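Local coordinates for protein succinate-semialdehyde dehydrogenase (NAD(P)(+)) (Marinobacter aquaeolei, PDB 3RH9) that probably oxidises succinate semialdehyde to succinate using a nicotinamide coenzyme, as a member of the aldehyde dehydrogenase family, at residues S60-T65 and G175-I180; W68-R73 and K122-L127; S129-E134 and T140-Y145; L168-A173 and F472-A477. One frame throughout, in Å; residues are numbered along the deposited sequence.

The four contacts form one connected region on the same side of the chain's centre. Interactions 1 and 4 lie at the exit of helix 162-174, with centres 11 Å apart, and Cys176 N reaches Ala171 O at 2.8 Å, a probable hydrogen bond. Interaction 2 borders both: Trp68 NE1 approaches Ala61 O, and Arg73 NH1 lies 2.7 Å from Ala173 O. Interaction 3, the projecting hairpin, adjoins interaction 4: strands 140-147 and 475-482 are neighbours in one sheet, and Tyr145 meets Phe472, in the loop before strand 475-482, edge-to-face. Closest to the predicted active site is interaction 4, where the side chain of Phe474 lies about 10 Å from that of Glu256.

Interaction 1: residues S60-T65 and G175-I180; sequences SALRLT and GCPSVI
Leu62, just beyond helix 48-61, packs on Pro177, the residue that leads into strand 178-181 of the Rossmann-like, coenzyme-binding part of the aldehyde dehydrogenase fold. Their side chains cross at about a right angle. The methyl CD1 of Leu62 touches CD of Pro177 at 3.6 Å, while CB of Leu62 lies 4.0 Å from the ring atom CG. That same CG also rests on the main chain of Leu62, 3.6 Å from its N. On the helix side Ala61 completes the first shell, its CB directed at the ring and 4.1 Å from Pro177 CG. The proline is thus held along one edge, CG against the end of the helix and CD against the leucine methyl, in a small contact made without polar bonds, mainly carbon against carbon.

Further out, Pro177 follows closely on the end of helix 162-174. Strand 151-154, helix 162-174 and strand 178-181 form a right-handed beta-alpha-beta crossover of the coenzyme-binding sheet, and Gly175 closes its helix in a Schellman motif. The positive phi of Gly175 (84°) would press a beta carbon against the preceding carbonyl oxygen, which accounts for glycine here. Pro177 then joins the sheet through a backbone bond to Thr151, and its ring also touches Met206. On the opposite segment, Ala61 O accepts a hydrogen bond from Trp68 NE1, and farther along the loop Leu64 packs on Arg436 of the second subunit. Leu62 CG stands anti to the backbone N (chi1 -176°), a setting that carries CD1 past the proline to 4.1 Å from Gly175 O.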
loop_
_atom_site.group_PDB
_atom_site.type_symbol
_atom_site.label_atom_id
_atom_site.label_comp_id
_atom_site.label_asym_id
_atom_site.label_seq_id
_atom_site.Cartn_x
_atom_site.Cartn_y
_atom_site.Cartn_z
ATOM N N SER A 60 -6.356 23.843 2.891
ATOM C CA SER A 60 -5.909 25.183 3.214
ATOM C C SER A 60 -4.976 25.124 4.427
ATOM O O SER A 60 -4.210 26.043 4.680
ATOM C CB SER A 60 -7.143 26.063 3.463
ATOM O OG SER A 60 -6.811 27.226 4.176
ATOM N N ALA A 61 -5.034 24.019 5.161
ATOM C CA ALA A 61 -4.131 23.798 6.281
ATOM C C ALA A 61 -2.885 23.040 5.851
ATOM O O ALA A 61 -1.914 22.970 6.609
ATOM C CB ALA A 61 -4.836 23.053 7.409
ATOM N N LEU A 62 -2.912 22.473 4.644
ATOM C CA LEU A 62 -1.782 21.682 4.143
ATOM C C LEU A 62 -0.616 22.582 3.839
ATOM O O LEU A 62 -0.711 23.447 2.978
ATOM C CB LEU A 62 -2.142 20.936 2.864
ATOM C CG LEU A 62 -1.009 20.027 2.374
ATOM C CD1 LEU A 62 -0.837 18.873 3.340
ATOM C CD2 LEU A 62 -1.272 19.515 0.960
ATOM N N ARG A 63 0.499 22.391 4.519
ATOM C CA ARG A 63 1.622 23.265 4.234
ATOM C C ARG A 63 2.830 22.489 3.744
ATOM O O ARG A 63 3.619 21.965 4.536
ATOM C CB ARG A 63 1.949 24.110 5.444
ATOM C CG ARG A 63 0.814 24.983 5.839
ATOM C CD ARG A 63 1.355 26.109 6.608
ATOM N NE ARG A 63 0.316 26.973 7.132
ATOM C CZ ARG A 63 0.557 27.855 8.091
ATOM N NH1 ARG A 63 1.793 27.943 8.590
ATOM N NH2 ARG A 63 -0.423 28.628 8.555
ATOM N N LEU A 64 2.947 22.400 2.421
ATOM C CA LEU A 64 3.987 21.591 1.817
ATOM C C LEU A 64 5.298 22.338 1.925
ATOM O O LEU A 64 6.256 21.879 2.546
ATOM C CB LEU A 64 3.634 21.246 0.365
ATOM C CG LEU A 64 2.529 20.175 0.273
ATOM C CD1 LEU A 64 2.317 19.651 -1.149
ATOM C CD2 LEU A 64 2.821 19.016 1.245
ATOM N N THR A 65 5.299 23.535 1.368
ATOM C CA THR A 65 6.506 24.329 1.232
ATOM C C THR A 65 7.014 24.979 2.538
ATOM O O THR A 65 8.222 25.151 2.711
ATOM C CB THR A 65 6.313 25.365 0.132
ATOM O OG1 THR A 65 7.483 26.165 0.062
ATOM C CG2 THR A 65 5.125 26.232 0.423
ATOM N N GLY A 175 1.737 15.609 9.436
ATOM C CA GLY A 175 1.363 16.928 8.969
ATOM C C GLY A 175 0.200 16.867 7.995
ATOM O O GLY A 175 0.031 17.761 7.174
ATOM N N CYS A 176 -0.601 15.805 8.081
ATOM C CA CYS A 176 -1.730 15.615 7.165
ATOM C C CYS A 176 -3.022 16.145 7.733
ATOM O O CYS A 176 -3.525 15.604 8.703
ATOM C CB CYS A 176 -1.912 14.131 6.818
ATOM S SG CYS A 176 -0.763 13.578 5.554
ATOM N N PRO A 177 -3.560 17.212 7.131
ATOM C CA PRO A 177 -4.911 17.642 7.511
ATOM C C PRO A 177 -5.891 16.527 7.159
ATOM O O PRO A 177 -5.708 15.820 6.171
ATOM C CB PRO A 177 -5.153 18.881 6.632
ATOM C CG PRO A 177 -3.787 19.322 6.170
ATOM C CD PRO A 177 -2.982 18.058 6.072
ATOM N N SER A 178 -6.921 16.349 7.964
ATOM C CA SER A 178 -7.812 15.232 7.742
ATOM C C SER A 178 -9.286 15.625 7.776
ATOM O O SER A 178 -9.681 16.599 8.411
ATOM C CB SER A 178 -7.514 14.120 8.749
ATOM O OG SER A 178 -7.420 14.630 10.068
ATOM N N VAL A 179 -10.088 14.855 7.058
ATOM C CA VAL A 179 -11.526 14.993 7.079
ATOM C C VAL A 179 -12.041 13.709 7.701
ATOM O O VAL A 179 -11.692 12.622 7.241
ATOM C CB VAL A 179 -12.053 15.137 5.663
ATOM C CG1 VAL A 179 -13.561 15.070 5.653
ATOM C CG2 VAL A 179 -11.561 16.421 5.055
ATOM N N ILE A 180 -12.838 13.818 8.763
ATOM C CA ILE A 180 -13.174 12.640 9.570
ATOM C C ILE A 180 -14.639 12.208 9.535
ATOM O O ILE A 180 -15.527 13.024 9.780
ATOM C CB ILE A 180 -12.749 12.823 11.027
ATOM C CG1 ILE A 180 -11.220 12.918 11.103
ATOM C CG2 ILE A 180 -13.298 11.665 11.882
ATOM C CD1 ILE A 180 -10.640 12.982 12.500
#

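Interaction 2: residues W68-R73 and K122-L127; sequences WPIETR and KHISAL
Ile70, in the first turn of helix 70-86, faces Ile124, which opens the 3-10 turn 124-127 after helix 103-123, with their CA atoms 7.6 Å apart. The two isoleucine side chains slide past each other in opposite directions. CG1 of Ile70 lies 3.8 Å from CD1 of Ile124, and beyond it CD1 of Ile70 reaches the backbone of the turn, 3.6 Å from Ile124 O and 4.0 Å from Ser125 CA. In both residues CG1 is turned away from the backbone N (chi1 -171° in each), which extends the longer branch of each toward the other segment. CD1 of Ile124 passes on to the next helical turn and meets CB of Arg73 at 3.8 Å.

Arg73 therefore contributes its aliphatic root to the apolar patch and sends its charged end elsewhere. A bend at chi3 (-92°) brings the guanidinium side-on to Trp68 O, which lies in the plane of the group and takes NE at 3.0 Å and NH2 at 3.2 Å. The third nitrogen, NH1, bonds to Ala173 O near the end of helix 162-174, while Pro69 fills the N-cap position of helix 70-86. A leucine in place of Arg73 would probably leave the carbonyls of Trp68 and Ala173 without their shared donor and set the loop before helix 70-86 free to shift. Helices 70-86 and 103-123 both also touch Leu172 of helix 162-174. Across the two segments the contact is purely van der Waals, and the directional bonding lies at its flank, where one guanidinium ties the loop at Trp68 to a neighbouring helix.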
loop_
_atom_site.group_PDB
_atom_site.type_symbol
_atom_site.label_atom_id
_atom_site.label_comp_id
_atom_site.label_asym_id
_atom_site.label_seq_id
_atom_site.Cartn_x
_atom_site.Cartn_y
_atom_site.Cartn_z
ATOM N N TRP A 68 4.540 22.698 9.141
ATOM C CA TRP A 68 4.411 22.902 10.587
ATOM C C TRP A 68 5.573 22.211 11.265
ATOM O O TRP A 68 5.769 21.023 11.069
ATOM C CB TRP A 68 3.095 22.296 11.098
ATOM C CG TRP A 68 1.883 22.914 10.480
ATOM C CD1 TRP A 68 1.171 22.447 9.407
ATOM C CD2 TRP A 68 1.253 24.135 10.880
ATOM N NE1 TRP A 68 0.135 23.305 9.118
ATOM C CE2 TRP A 68 0.168 24.352 10.005
ATOM C CE3 TRP A 68 1.513 25.079 11.885
ATOM C CZ2 TRP A 68 -0.665 25.460 10.116
ATOM C CZ3 TRP A 68 0.685 26.174 11.996
ATOM C CH2 TRP A 68 -0.394 26.354 11.119
ATOM N N PRO A 69 6.337 22.939 12.079
ATOM C CA PRO A 69 7.595 22.379 12.591
ATOM C C PRO A 69 7.340 21.153 13.452
ATOM O O PRO A 69 6.319 21.111 14.145
ATOM C CB PRO A 69 8.170 23.518 13.450
ATOM C CG PRO A 69 7.370 24.745 13.085
ATOM C CD PRO A 69 6.020 24.238 12.692
ATOM N N ILE A 70 8.259 20.185 13.427
ATOM C CA ILE A 70 8.067 18.911 14.124
ATOM C C ILE A 70 7.727 19.045 15.613
ATOM O O ILE A 70 7.024 18.199 16.158
ATOM C CB ILE A 70 9.278 17.986 13.967
ATOM C CG1 ILE A 70 8.957 16.593 14.504
ATOM C CG2 ILE A 70 10.467 18.542 14.702
ATOM C CD1 ILE A 70 9.764 15.488 13.854
ATOM N N GLU A 71 8.210 20.105 16.264
ATOM C CA GLU A 71 7.871 20.371 17.674
ATOM C C GLU A 71 6.453 20.884 17.833
ATOM O O GLU A 71 5.802 20.619 18.850
ATOM C CB GLU A 71 8.844 21.363 18.315
ATOM C CG GLU A 71 10.216 20.772 18.561
ATOM C CD GLU A 71 10.151 19.420 19.263
ATOM O OE1 GLU A 71 9.414 19.305 20.272
ATOM O OE2 GLU A 71 10.844 18.480 18.811
ATOM N N THR A 72 5.977 21.628 16.840
ATOM C CA THR A 72 4.596 22.071 16.874
ATOM C C THR A 72 3.675 20.857 16.824
ATOM O O THR A 72 2.787 20.714 17.659
ATOM C CB THR A 72 4.256 23.038 15.729
ATOM O OG1 THR A 72 4.915 24.286 15.948
ATOM C CG2 THR A 72 2.770 23.293 15.680
ATOM N N ARG A 73 3.892 19.987 15.842
ATOM C CA ARG A 73 3.085 18.781 15.685
ATOM C C ARG A 73 3.166 17.907 16.933
ATOM O O ARG A 73 2.174 17.334 17.378
ATOM C CB ARG A 73 3.556 17.981 14.479
ATOM C CG ARG A 73 3.106 18.519 13.136
ATOM C CD ARG A 73 3.661 17.647 12.022
ATOM N NE ARG A 73 4.938 18.194 11.584
ATOM C CZ ARG A 73 5.945 17.496 11.068
ATOM N NH1 ARG A 73 5.863 16.175 10.910
ATOM N NH2 ARG A 73 7.052 18.139 10.708
ATOM N N LYS A 122 6.228 10.500 21.061
ATOM C CA LYS A 122 7.562 10.005 21.348
ATOM C C LYS A 122 8.328 9.655 20.090
ATOM O O LYS A 122 9.530 9.855 20.029
ATOM C CB LYS A 122 7.527 8.808 22.291
ATOM C CG LYS A 122 7.094 9.183 23.696
ATOM C CD LYS A 122 6.752 7.958 24.537
ATOM C CE LYS A 122 6.167 8.386 25.884
ATOM N NZ LYS A 122 5.981 7.205 26.773
ATOM N N HIS A 123 7.649 9.164 19.067
ATOM C CA HIS A 123 8.370 8.656 17.893
ATOM C C HIS A 123 8.255 9.478 16.612
ATOM O O HIS A 123 8.725 9.060 15.561
ATOM C CB HIS A 123 7.973 7.213 17.623
ATOM C CG HIS A 123 8.261 6.299 18.769
ATOM N ND1 HIS A 123 9.455 5.626 18.897
ATOM C CD2 HIS A 123 7.525 5.977 19.856
ATOM C CE1 HIS A 123 9.432 4.903 20.002
ATOM N NE2 HIS A 123 8.274 5.096 20.603
ATOM N N ILE A 124 7.644 10.649 16.706
ATOM C CA ILE A 124 7.477 11.516 15.554
ATOM C C ILE A 124 8.807 11.752 14.807
ATOM O O ILE A 124 8.819 12.026 13.596
ATOM C CB ILE A 124 6.837 12.851 15.982
ATOM C CG1 ILE A 124 6.442 13.683 14.767
ATOM C CG2 ILE A 124 7.773 13.635 16.901
ATOM C CD1 ILE A 124 5.579 14.889 15.120
ATOM N N SER A 125 9.926 11.637 15.518
ATOM C CA SER A 125 11.229 11.925 14.913
ATOM C C SER A 125 11.579 10.929 13.827
ATOM O O SER A 125 12.466 11.173 13.001
ATOM C CB SER A 125 12.339 11.983 15.961
ATOM O OG SER A 125 12.502 13.317 16.417
ATOM N N ALA A 126 10.858 9.811 13.828
ATOM C CA ALA A 126 11.036 8.768 12.832
ATOM C C ALA A 126 10.838 9.271 11.393
ATOM O O ALA A 126 11.381 8.688 10.462
ATOM C CB ALA A 126 10.098 7.624 13.129
ATOM N N LEU A 127 10.074 10.350 11.215
ATOM C CA LEU A 127 9.753 10.871 9.882
ATOM C C LEU A 127 10.735 11.939 9.404
ATOM O O LEU A 127 10.500 12.609 8.389
ATOM C CB LEU A 127 8.324 11.428 9.841
ATOM C CG LEU A 127 7.235 10.387 10.096
ATOM C CD1 LEU A 127 5.871 11.031 10.329
ATOM C CD2 LEU A 127 7.193 9.391 8.953
#

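Interaction 3: residues S129-E134 and T140-Y145; sequences SHTIPE and TWTVHY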
loop_
_atom_site.group_PDB
_atom_site.type_symbol
_atom_site.label_atom_id
_atom_site.label_comp_id
_atom_site.label_asym_id
_atom_site.label_seq_id
_atom_site.Cartn_x
_atom_site.Cartn_y
_atom_site.Cartn_z
ATOM N N SER A 129 13.709 13.599 7.534
ATOM C CA SER A 129 14.430 13.270 6.308
ATOM C C SER A 129 15.833 12.735 6.653
ATOM O O SER A 129 16.383 13.013 7.719
ATOM C CB SER A 129 14.518 14.479 5.383
ATOM O OG SER A 129 15.367 15.468 5.932
ATOM N N HIS A 130 16.406 11.953 5.757
ATOM C CA HIS A 130 17.730 11.412 6.006
ATOM C C HIS A 130 18.559 11.283 4.725
ATOM O O HIS A 130 18.043 11.005 3.635
ATOM C CB HIS A 130 17.632 10.068 6.721
ATOM C CG HIS A 130 17.119 8.952 5.860
ATOM N ND1 HIS A 130 17.937 7.959 5.362
ATOM C CD2 HIS A 130 15.865 8.656 5.429
ATOM C CE1 HIS A 130 17.215 7.106 4.652
ATOM N NE2 HIS A 130 15.955 7.509 4.673
ATOM N N THR A 131 19.855 11.502 4.867
ATOM C CA THR A 131 20.755 11.404 3.742
ATOM C C THR A 131 21.464 10.076 3.775
ATOM O O THR A 131 22.059 9.715 4.778
ATOM C CB THR A 131 21.779 12.525 3.779
ATOM O OG1 THR A 131 21.084 13.777 3.819
ATOM C CG2 THR A 131 22.636 12.479 2.542
ATOM N N ILE A 132 21.393 9.337 2.685
ATOM C CA ILE A 132 22.019 8.032 2.655
ATOM C C ILE A 132 23.541 8.188 2.529
ATOM O O ILE A 132 24.023 9.223 2.063
ATOM C CB ILE A 132 21.431 7.171 1.523
ATOM C CG1 ILE A 132 21.798 7.761 0.158
ATOM C CG2 ILE A 132 19.918 7.048 1.699
ATOM C CD1 ILE A 132 21.241 6.988 -1.008
ATOM N N PRO A 133 24.299 7.168 2.966
ATOM C CA PRO A 133 25.767 7.221 2.968
ATOM C C PRO A 133 26.364 7.023 1.575
ATOM O O PRO A 133 27.451 7.533 1.301
ATOM C CB PRO A 133 26.163 6.055 3.886
ATOM C CG PRO A 133 24.872 5.574 4.535
ATOM C CD PRO A 133 23.800 5.919 3.563
ATOM N N GLU A 134 25.660 6.301 0.707
ATOM C CA GLU A 134 26.115 6.101 -0.674
ATOM C C GLU A 134 26.010 7.399 -1.504
ATOM O O GLU A 134 25.115 8.220 -1.283
ATOM C CB GLU A 134 25.313 4.970 -1.350
ATOM C CG GLU A 134 25.372 3.596 -0.651
ATOM C CD GLU A 134 24.194 3.323 0.312
ATOM O OE1 GLU A 134 23.304 4.188 0.476
ATOM O OE2 GLU A 134 24.151 2.225 0.914
ATOM N N THR A 140 24.574 13.761 -3.810
ATOM C CA THR A 140 24.255 13.504 -2.409
ATOM C C THR A 140 22.767 13.239 -2.347
ATOM O O THR A 140 21.988 14.050 -2.834
ATOM C CB THR A 140 24.564 14.732 -1.536
ATOM O OG1 THR A 140 25.977 14.941 -1.476
ATOM C CG2 THR A 140 24.052 14.543 -0.132
ATOM N N TRP A 141 22.358 12.118 -1.759
ATOM C CA TRP A 141 20.959 11.694 -1.866
ATOM C C TRP A 141 20.162 11.843 -0.582
ATOM O O TRP A 141 20.473 11.236 0.437
ATOM C CB TRP A 141 20.858 10.246 -2.341
ATOM C CG TRP A 141 21.412 10.017 -3.692
ATOM C CD1 TRP A 141 22.718 10.075 -4.058
ATOM C CD2 TRP A 141 20.679 9.674 -4.871
ATOM N NE1 TRP A 141 22.852 9.796 -5.399
ATOM C CE2 TRP A 141 21.612 9.543 -5.919
ATOM C CE3 TRP A 141 19.328 9.461 -5.143
ATOM C CZ2 TRP A 141 21.232 9.212 -7.212
ATOM C CZ3 TRP A 141 18.959 9.138 -6.421
ATOM C CH2 TRP A 141 19.900 9.016 -7.440
ATOM N N THR A 142 19.107 12.635 -0.635
ATOM C CA THR A 142 18.305 12.802 0.555
ATOM C C THR A 142 16.893 12.269 0.360
ATOM O O THR A 142 16.271 12.472 -0.682
ATOM C CB THR A 142 18.282 14.264 1.022
ATOM O OG1 THR A 142 19.618 14.687 1.304
ATOM C CG2 THR A 142 17.460 14.409 2.285
ATOM N N VAL A 143 16.398 11.584 1.382
ATOM C CA VAL A 143 15.058 11.043 1.359
ATOM C C VAL A 143 14.158 11.794 2.337
ATOM O O VAL A 143 14.428 11.848 3.530
ATOM C CB VAL A 143 15.070 9.534 1.692
ATOM C CG1 VAL A 143 13.657 9.036 1.905
ATOM C CG2 VAL A 143 15.753 8.757 0.588
ATOM N N HIS A 144 13.089 12.376 1.820
ATOM C CA HIS A 144 12.137 13.109 2.649
ATOM C C HIS A 144 10.830 12.351 2.760
ATOM O O HIS A 144 10.459 11.581 1.882
ATOM C CB HIS A 144 11.840 14.474 2.041
ATOM C CG HIS A 144 13.003 15.407 2.044
ATOM N ND1 HIS A 144 13.930 15.450 1.022
ATOM C CD2 HIS A 144 13.387 16.350 2.937
ATOM C CE1 HIS A 144 14.837 16.373 1.287
ATOM N NE2 HIS A 144 14.526 16.940 2.441
ATOM N N TYR A 145 10.114 12.576 3.844
ATOM C CA TYR A 145 8.784 12.002 3.968
ATOM C C TYR A 145 7.752 13.139 4.036
ATOM O O TYR A 145 7.514 13.703 5.097
ATOM C CB TYR A 145 8.744 11.062 5.174
ATOM C CG TYR A 145 9.796 9.984 5.063
ATOM C CD1 TYR A 145 9.603 8.890 4.240
ATOM C CD2 TYR A 145 11.000 10.083 5.746
ATOM C CE1 TYR A 145 10.570 7.907 4.107
ATOM C CE2 TYR A 145 11.980 9.115 5.610
ATOM C CZ TYR A 145 11.759 8.026 4.789
ATOM O OH TYR A 145 12.718 7.049 4.658
HETATM O O HOH W 1 24.191 10.734 -0.176
#
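Thr131 meets the opposite strand with every atom of its side chain. CB sits 3.8 Å from Trp141 O and close to the hydroxyl of Thr142. From there the side chain forks: OG1, beside the backbone N (chi1 -56°), shares a hydrogen bond with Thr142 OG1 at 3.0 Å, and CG2, anti to the backbone N, lies 3.3 Å from Trp141 O and also touches CG2 of Thr140. Thr131 and Thr142 are a non-hydrogen-bonded antiparallel pair, so the hydroxyl pair gives a side-chain polar link where the two residues have no mutual backbone bonds. Next to them, His130 and Val143 form the hydrogen-bonded pair, His130 N to Val143 O at 3.0 Å and Val143 N to His130 O at 2.8 Å, the latter almost straight (175°).

These strands are the arms of a beta hairpin, and strand 475-482 extends it to the three-stranded antiparallel sheet that serves oligomerisation in aldehyde dehydrogenases. Here, too, the sheet lies at the subunit interface: Val143 packs on Pro453 of the second subunit and Trp141 on Gly447 of that subunit.

The face opposite the threonines carries the ring of His130 alongside Val143. NE2 of His130 makes a weak hydrogen bond to Tyr145 OH at 3.3 Å, in which either may be the donor; the stronger partner of this hydroxyl is Glu469 of the second subunit. Toward the turn, Ile132 N bonds to Trp141 O at 3.1 Å, and CD1 of Ile132 lies against CB of Trp141 at 3.5 Å. Where the strands diverge, one water accepts from Trp141 N and donates to both Ile132 O and Glu134 O.

Interaction 4: residues L168-A173 and F472-A477; sequences LSAALA and FEFVEA
Phe474 sets one ring face over Ala171 and its edge against Ala170 of helix 162-174, the helix of a beta-alpha-beta crossover in the Rossmann-like coenzyme-binding part of the fold. The principal interaction is CH-pi: CB of Ala171 stands over the centre of one face, 3.8 Å from the ring centroid and only 11° off its normal. With CG anti to the carbonyl carbon (chi1 -61°), the ring extends from the loop before strand 475-482 to the helix.

Main-chain packing adds to this, CD1 of Phe474 lying 3.4 Å from Ala171 N. The small alanines let the flat ring come right up to the helix backbone. An alanine substituted for Phe474 is likely to open a gap beside Ala171 and deprive its methyl of the aromatic face.

Polar bonds flank the contact: Glu473 O accepts from Lys252 NZ, and Phe474 has a backbone bond with Val148.

The predicted active-site Glu256 is about 10 Å from Phe474, side chain to side chain.

The remaining apolar contact is at the ring edge, where CB of Ala170 lies in the ring plane, 3.7 Å from Phe474 CD1.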
loop_
_atom_site.group_PDB
_atom_site.type_symbol
_atom_site.label_atom_id
_atom_site.label_comp_id
_atom_site.label_asym_id
_atom_site.label_seq_id
_atom_site.Cartn_x
_atom_site.Cartn_y
_atom_site.Cartn_z
ATOM N N LEU A 168 -5.475 9.143 13.465
ATOM C CA LEU A 168 -5.253 10.578 13.569
ATOM C C LEU A 168 -3.904 10.896 14.192
ATOM O O LEU A 168 -3.248 11.848 13.802
ATOM C CB LEU A 168 -6.385 11.241 14.337
ATOM C CG LEU A 168 -6.334 12.765 14.341
ATOM C CD1 LEU A 168 -5.916 13.279 12.970
ATOM C CD2 LEU A 168 -7.667 13.378 14.800
ATOM N N SER A 169 -3.483 10.083 15.149
ATOM C CA SER A 169 -2.144 10.197 15.706
ATOM C C SER A 169 -1.057 10.088 14.634
ATOM O O SER A 169 -0.066 10.818 14.672
ATOM C CB SER A 169 -1.926 9.140 16.772
ATOM O OG SER A 169 -2.297 7.866 16.285
ATOM N N ALA A 170 -1.229 9.178 13.678
ATOM C CA ALA A 170 -0.249 9.029 12.593
ATOM C C ALA A 170 -0.367 10.154 11.564
ATOM O O ALA A 170 0.629 10.677 11.094
ATOM C CB ALA A 170 -0.362 7.662 11.926
ATOM N N ALA A 171 -1.590 10.542 11.242
ATOM C CA ALA A 171 -1.812 11.610 10.284
ATOM C C ALA A 171 -1.312 12.997 10.754
ATOM O O ALA A 171 -0.805 13.785 9.945
ATOM C CB ALA A 171 -3.287 11.655 9.896
ATOM N N LEU A 172 -1.453 13.303 12.045
ATOM C CA LEU A 172 -0.898 14.551 12.573
ATOM C C LEU A 172 0.624 14.484 12.586
ATOM O O LEU A 172 1.293 15.393 12.118
ATOM C CB LEU A 172 -1.435 14.895 13.971
ATOM C CG LEU A 172 -2.934 15.200 14.099
ATOM C CD1 LEU A 172 -3.386 15.054 15.526
ATOM C CD2 LEU A 172 -3.310 16.563 13.558
ATOM N N ALA A 173 1.179 13.403 13.108
ATOM C CA ALA A 173 2.629 13.262 13.105
ATOM C C ALA A 173 3.191 13.544 11.714
ATOM O O ALA A 173 4.321 14.022 11.585
ATOM C CB ALA A 173 3.049 11.864 13.592
ATOM N N PHE A 472 4.477 5.761 9.212
ATOM C CA PHE A 472 4.769 6.019 7.799
ATOM C C PHE A 472 3.573 5.875 6.854
ATOM O O PHE A 472 3.736 5.944 5.640
ATOM C CB PHE A 472 5.927 5.141 7.300
ATOM C CG PHE A 472 7.272 5.637 7.720
ATOM C CD1 PHE A 472 7.776 5.332 8.967
ATOM C CD2 PHE A 472 8.031 6.425 6.874
ATOM C CE1 PHE A 472 9.004 5.800 9.359
ATOM C CE2 PHE A 472 9.267 6.894 7.261
ATOM C CZ PHE A 472 9.746 6.585 8.507
ATOM N N GLU A 473 2.385 5.680 7.399
ATOM C CA GLU A 473 1.214 5.497 6.562
ATOM C C GLU A 473 0.849 6.762 5.797
ATOM O O GLU A 473 0.609 6.719 4.588
ATOM C CB GLU A 473 0.024 5.049 7.410
ATOM C CG GLU A 473 0.096 3.597 7.867
ATOM C CD GLU A 473 -0.627 2.659 6.916
ATOM O OE1 GLU A 473 -0.298 2.652 5.694
ATOM O OE2 GLU A 473 -1.536 1.934 7.402
ATOM N N PHE A 474 0.805 7.888 6.500
ATOM C CA PHE A 474 0.348 9.127 5.886
ATOM C C PHE A 474 1.425 10.003 5.263
ATOM O O PHE A 474 1.236 11.207 5.136
ATOM C CB PHE A 474 -0.465 9.932 6.890
ATOM C CG PHE A 474 -1.682 9.217 7.349
ATOM C CD1 PHE A 474 -1.665 8.482 8.522
ATOM C CD2 PHE A 474 -2.834 9.226 6.577
ATOM C CE1 PHE A 474 -2.782 7.810 8.941
ATOM C CE2 PHE A 474 -3.952 8.545 6.986
ATOM C CZ PHE A 474 -3.927 7.838 8.172
ATOM N N VAL A 475 2.542 9.413 4.864
ATOM C CA VAL A 475 3.570 10.184 4.184
ATOM C C VAL A 475 3.922 9.607 2.812
ATOM O O VAL A 475 3.762 8.407 2.571
ATOM C CB VAL A 475 4.823 10.302 5.042
ATOM C CG1 VAL A 475 4.556 11.227 6.200
ATOM C CG2 VAL A 475 5.253 8.925 5.545
ATOM N N GLU A 476 4.368 10.485 1.911
ATOM C CA GLU A 476 4.917 10.076 0.612
ATOM C C GLU A 476 6.427 10.230 0.665
ATOM O O GLU A 476 6.926 11.304 0.972
ATOM C CB GLU A 476 4.378 10.964 -0.512
ATOM C CG GLU A 476 2.917 10.766 -0.887
ATOM C CD GLU A 476 2.696 9.474 -1.646
ATOM O OE1 GLU A 476 3.599 8.606 -1.586
ATOM O OE2 GLU A 476 1.619 9.320 -2.285
ATOM N N ALA A 477 7.164 9.166 0.395
ATOM C CA ALA A 477 8.607 9.282 0.421
ATOM C C ALA A 477 9.032 10.005 -0.843
ATOM O O ALA A 477 8.433 9.826 -1.890
ATOM C CB ALA A 477 9.259 7.926 0.519
#